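Local coordinates for core protein P7 (Pseudomonas phage phi12, PDB 2Q82), which is a structural protein of the viral core that, as in related cystoviruses, probably assists polymerase complex assembly and RNA packaging, at residues A[61-64]-A[65-69]; A[108-112]-A[113-117]. All blocks are in the same frame, centred on the assembly; numbering follows the deposited sequence.

Interaction 1 of 2, residues A[61-64]-A[65-69]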
loop_
_atom_site.group_PDB
_atom_site.type_symbol
_atom_site.label_atom_id
_atom_site.label_comp_id
_atom_site.label_asym_id
_atom_site.label_seq_id
_atom_site.Cartn_x
_atom_site.Cartn_y
_atom_site.Cartn_z
ATOM N N ALA A 61 -6.925 -7.240 -8.733
ATOM C CA ALA A 61 -5.579 -7.610 -8.348
ATOM C C ALA A 61 -5.647 -9.102 -8.075
ATOM O O ALA A 61 -6.468 -9.556 -7.280
ATOM C CB ALA A 61 -5.154 -6.871 -7.097
ATOM N N VAL A 62 -4.779 -9.851 -8.749
ATOM C CA VAL A 62 -4.731 -11.293 -8.621
ATOM C C VAL A 62 -3.633 -11.725 -7.672
ATOM O O VAL A 62 -2.457 -11.422 -7.881
ATOM C CB VAL A 62 -4.497 -11.949 -9.982
ATOM C CG1 VAL A 62 -4.603 -13.462 -9.860
ATOM C CG2 VAL A 62 -5.505 -11.418 -10.982
ATOM N N LEU A 63 -4.038 -12.451 -6.640
ATOM C CA LEU A 63 -3.114 -12.934 -5.646
ATOM C C LEU A 63 -3.004 -14.429 -5.578
ATOM O O LEU A 63 -3.998 -15.128 -5.449
ATOM C CB LEU A 63 -3.557 -12.438 -4.257
ATOM C CG LEU A 63 -3.158 -10.996 -3.915
ATOM C CD1 LEU A 63 -3.810 -10.067 -4.818
ATOM C CD2 LEU A 63 -3.537 -10.667 -2.526
ATOM N N GLY A 64 -1.782 -14.921 -5.687
ATOM C CA GLY A 64 -1.547 -16.350 -5.563
ATOM C C GLY A 64 -0.637 -16.607 -4.373
ATOM O O GLY A 64 -0.382 -15.735 -3.539
ATOM N N ASP A 65 -0.133 -17.826 -4.291
ATOM C CA ASP A 65 0.739 -18.209 -3.208
ATOM C C ASP A 65 1.885 -17.275 -2.997
ATOM O O ASP A 65 2.346 -17.128 -1.880
ATOM C CB ASP A 65 1.290 -19.583 -3.490
ATOM C CG ASP A 65 0.298 -20.650 -3.178
ATOM O OD1 ASP A 65 -0.897 -20.495 -3.417
ATOM O OD2 ASP A 65 0.703 -21.695 -2.688
ATOM N N ASP A 66 2.363 -16.631 -4.052
ATOM C CA ASP A 66 3.495 -15.749 -3.892
ATOM C C ASP A 66 3.126 -14.423 -3.246
ATOM O O ASP A 66 3.994 -13.602 -2.988
ATOM C CB ASP A 66 4.186 -15.546 -5.243
ATOM C CG ASP A 66 3.308 -14.847 -6.266
ATOM O OD1 ASP A 66 2.067 -14.913 -6.152
ATOM O OD2 ASP A 66 3.883 -14.250 -7.195
ATOM N N ALA A 67 1.843 -14.228 -2.957
ATOM C CA ALA A 67 1.390 -12.981 -2.339
ATOM C C ALA A 67 0.945 -13.200 -0.905
ATOM O O ALA A 67 0.072 -12.499 -0.390
ATOM C CB ALA A 67 0.260 -12.380 -3.145
ATOM N N GLN A 68 1.566 -14.188 -0.283
ATOM C CA GLN A 68 1.305 -14.560 1.088
ATOM C C GLN A 68 1.231 -13.348 2.013
ATOM O O GLN A 68 0.263 -13.184 2.755
ATOM C CB GLN A 68 2.410 -15.507 1.550
ATOM C CG GLN A 68 2.367 -15.863 3.005
ATOM C CD GLN A 68 3.564 -16.687 3.440
ATOM O OE1 GLN A 68 3.777 -16.900 4.631
ATOM N NE2 GLN A 68 4.354 -17.158 2.475
ATOM N N ASP A 69 2.231 -12.477 1.958
ATOM C CA ASP A 69 2.222 -11.336 2.857
ATOM C C ASP A 69 1.162 -10.287 2.563
ATOM O O ASP A 69 0.565 -9.724 3.477
ATOM C CB ASP A 69 3.597 -10.679 2.910
ATOM C CG ASP A 69 4.649 -11.595 3.500
ATOM O OD1 ASP A 69 4.320 -12.349 4.437
ATOM O OD2 ASP A 69 5.798 -11.552 3.026
HETATM O O HOH W 1 0.269 -13.125 -6.917
#
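One face of the Gly64 carbonyl is taken up by the residues that follow it. Asp66 OD1 sits almost directly over that face, 3.7 Å from Gly64 C, and Ala67 N lies above the same face, 43° out of the carbonyl plane. Toward the other face leans Asp65 OD1, 4.0 Å from Gly64 C; its stronger partner is the hydroxyl of Ser97, while Asn32 takes the N-H of Asp65. The bond from Ala67 N to Gly64 O is short, 2.7 Å, and fairly straight at the hydrogen. The methyl of Ala67 lies beyond the same oxygen, with CB 3.4 Å from Gly64 O. At roughly a right angle to that approach the methyl also meets Leu63, whose CG comes within 3.8 Å of Ala67 CB; Leu63 goes on to pack against Leu70 and Phe74 of helix 68-76. Asp66 has its CG between its own N and carbonyl carbon (chi1 64°), which swings the carboxylate back over the strand end. There a water joins the two segments: it accepts from Gly64 N at 3.0 Å and makes a short 2.6 Å hydrogen bond to Asp66 OD1. The amide of Gly64 is thus satisfied just where the strand stops. Beyond the turn, Gln68 N makes a weak bond to Asp65 O, and Asp69 reaches Arg77 of the second subunit in a salt bridge. Gly64 to Ala67 form a type I turn with 3-10 character, leading from the end of strand 59-63 to Ala67 at the N-cap of helix 68-76: a strand-to-helix connection of a parallel alpha/beta fold.

Interaction 2 of 2, residues A[108-112]-A[113-117]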
loop_
_atom_site.group_PDB
_atom_site.type_symbol
_atom_site.label_atom_id
_atom_site.label_comp_id
_atom_site.label_asym_id
_atom_site.label_seq_id
_atom_site.Cartn_x
_atom_site.Cartn_y
_atom_site.Cartn_z
ATOM N N HIS A 108 -15.756 -11.249 3.010
ATOM C CA HIS A 108 -16.928 -11.865 2.423
ATOM C C HIS A 108 -16.718 -12.048 0.918
ATOM O O HIS A 108 -16.400 -11.100 0.209
ATOM C CB HIS A 108 -18.111 -10.949 2.704
ATOM C CG HIS A 108 -19.437 -11.520 2.345
ATOM N ND1 HIS A 108 -20.620 -11.006 2.848
ATOM C CD2 HIS A 108 -19.802 -12.522 1.510
ATOM C CE1 HIS A 108 -21.638 -11.661 2.343
ATOM N NE2 HIS A 108 -21.169 -12.594 1.522
ATOM N N GLU A 109 -16.885 -13.285 0.456
ATOM C CA GLU A 109 -16.729 -13.633 -0.950
ATOM C C GLU A 109 -17.835 -13.013 -1.777
ATOM O O GLU A 109 -19.011 -13.182 -1.470
ATOM C CB GLU A 109 -16.808 -15.140 -1.147
ATOM C CG GLU A 109 -15.768 -15.929 -0.408
ATOM C CD GLU A 109 -15.851 -17.409 -0.706
ATOM O OE1 GLU A 109 -16.225 -17.766 -1.843
ATOM O OE2 GLU A 109 -15.525 -18.213 0.189
ATOM N N VAL A 110 -17.467 -12.321 -2.841
ATOM C CA VAL A 110 -18.463 -11.716 -3.686
ATOM C C VAL A 110 -18.338 -12.333 -5.061
ATOM O O VAL A 110 -17.233 -12.523 -5.557
ATOM C CB VAL A 110 -18.256 -10.226 -3.750
ATOM C CG1 VAL A 110 -19.112 -9.626 -4.832
ATOM C CG2 VAL A 110 -18.588 -9.629 -2.401
ATOM N N SER A 111 -19.465 -12.659 -5.677
ATOM C CA SER A 111 -19.395 -13.275 -6.987
ATOM C C SER A 111 -19.128 -12.278 -8.094
ATOM O O SER A 111 -19.847 -11.301 -8.274
ATOM C CB SER A 111 -20.658 -14.071 -7.300
ATOM O OG SER A 111 -20.666 -14.462 -8.657
HETATM N N MSE A 112 -18.066 -12.543 -8.842
HETATM C CA MSE A 112 -17.694 -11.669 -9.931
HETATM C C MSE A 112 -18.784 -11.620 -10.994
HETATM O O MSE A 112 -18.921 -10.638 -11.705
HETATM C CB MSE A 112 -16.411 -12.141 -10.582
HETATM C CG MSE A 112 -15.891 -11.167 -11.628
HETATM SE SE MSE A 112 -14.966 -9.671 -10.761
HETATM C CE MSE A 112 -15.405 -8.145 -11.912
ATOM N N VAL A 113 -19.545 -12.698 -11.104
ATOM C CA VAL A 113 -20.624 -12.758 -12.079
ATOM C C VAL A 113 -21.683 -11.695 -11.740
ATOM O O VAL A 113 -22.205 -11.009 -12.611
ATOM C CB VAL A 113 -21.254 -14.132 -12.087
ATOM C CG1 VAL A 113 -22.506 -14.132 -12.947
ATOM C CG2 VAL A 113 -20.248 -15.142 -12.612
ATOM N N ARG A 114 -21.984 -11.589 -10.455
ATOM C CA ARG A 114 -22.956 -10.598 -10.021
ATOM C C ARG A 114 -22.399 -9.219 -10.272
ATOM O O ARG A 114 -23.128 -8.352 -10.742
ATOM C CB ARG A 114 -23.238 -10.801 -8.536
ATOM C CG ARG A 114 -23.905 -9.633 -7.861
ATOM C CD ARG A 114 -25.380 -9.764 -7.766
ATOM N NE ARG A 114 -25.961 -10.279 -8.994
ATOM C CZ ARG A 114 -26.742 -9.559 -9.787
ATOM N NH1 ARG A 114 -27.025 -8.308 -9.468
ATOM N NH2 ARG A 114 -27.255 -10.103 -10.882
ATOM N N VAL A 115 -21.121 -8.997 -9.996
ATOM C CA VAL A 115 -20.511 -7.702 -10.233
ATOM C C VAL A 115 -20.610 -7.305 -11.707
ATOM O O VAL A 115 -21.029 -6.200 -12.045
ATOM C CB VAL A 115 -19.017 -7.739 -9.828
ATOM C CG1 VAL A 115 -18.304 -6.497 -10.319
ATOM C CG2 VAL A 115 -18.899 -7.860 -8.320
ATOM N N LEU A 116 -20.223 -8.218 -12.587
ATOM C CA LEU A 116 -20.264 -7.945 -14.011
ATOM C C LEU A 116 -21.687 -7.692 -14.499
ATOM O O LEU A 116 -21.915 -6.830 -15.340
ATOM C CB LEU A 116 -19.650 -9.110 -14.772
ATOM C CG LEU A 116 -18.145 -9.213 -14.536
ATOM C CD1 LEU A 116 -17.629 -10.517 -15.091
ATOM C CD2 LEU A 116 -17.432 -8.041 -15.194
ATOM N N ASN A 117 -22.628 -8.466 -13.969
ATOM C CA ASN A 117 -24.029 -8.325 -14.325
ATOM C C ASN A 117 -24.475 -6.899 -14.046
ATOM O O ASN A 117 -25.061 -6.240 -14.895
ATOM C CB ASN A 117 -24.885 -9.263 -13.483
ATOM C CG ASN A 117 -24.873 -10.689 -13.988
ATOM O OD1 ASN A 117 -25.463 -11.569 -13.367
ATOM N ND2 ASN A 117 -24.217 -10.925 -15.112
#
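Ser111 OG is held from two directions, weakly in both: it accepts from Val113 N at 3.2 Å and has a second weak hydrogen bond to the Asp90 carboxylate. Setting OG anti to its own backbone N (chi1 170°) places it beside the carbonyl carbon, facing the first turn of the helix, where it also rests against Val113 CB. The main-chain oxygen of Ser111 makes a firmer bond, lying in the carbonyl plane, from Val115 N at 3.1 Å. One residue on, Leu116 N bonds to Met112 O at 2.9 Å, nearly straight at 168°. Leu116 packs against that oxygen, its CG 3.3 Å from Met112 O. Met112, a selenomethionine here, bends at chi2 and chi3 and carries its terminal methyl forward along the helix: CE touches Val115 CG1 at 3.7 Å and Leu116 CD2 at 3.9 Å. Around this chain close Ile38, Phe41 and Val88, making it part of the buried core. Val115 uses its other branch against the strand: the side chains of Val115 and Val110 cross at about a right angle, with CG2 of Val115 3.9 Å from CG1 of Val110. Arg114, in contrast, heads off to a salt bridge with Asp118. All this is a serine N-cap at the start of helix 112-127, entered directly from edge strand 109-111.

Overall arrangement
Interaction 1 comes first along the chain and interaction 2 follows later, each at a place where a strand of the same five-stranded parallel sheet passes into a helix. Strand 59-63 lies second from one side and strand 109-111 forms the opposite edge, with strands 25-30 and 84-89 between them. Their centres are 20 Å apart, on opposite sides of the middle of the chain, and the nearest atoms stay about 9 Å from each other. The two junctions together tie the sheet to the subunit interface and to the C-terminal helix. Interaction 1 starts helix 68-76, beside the second subunit; interaction 2 starts the long C-terminal helix 112-127. Both fall within the N-terminal core domain family.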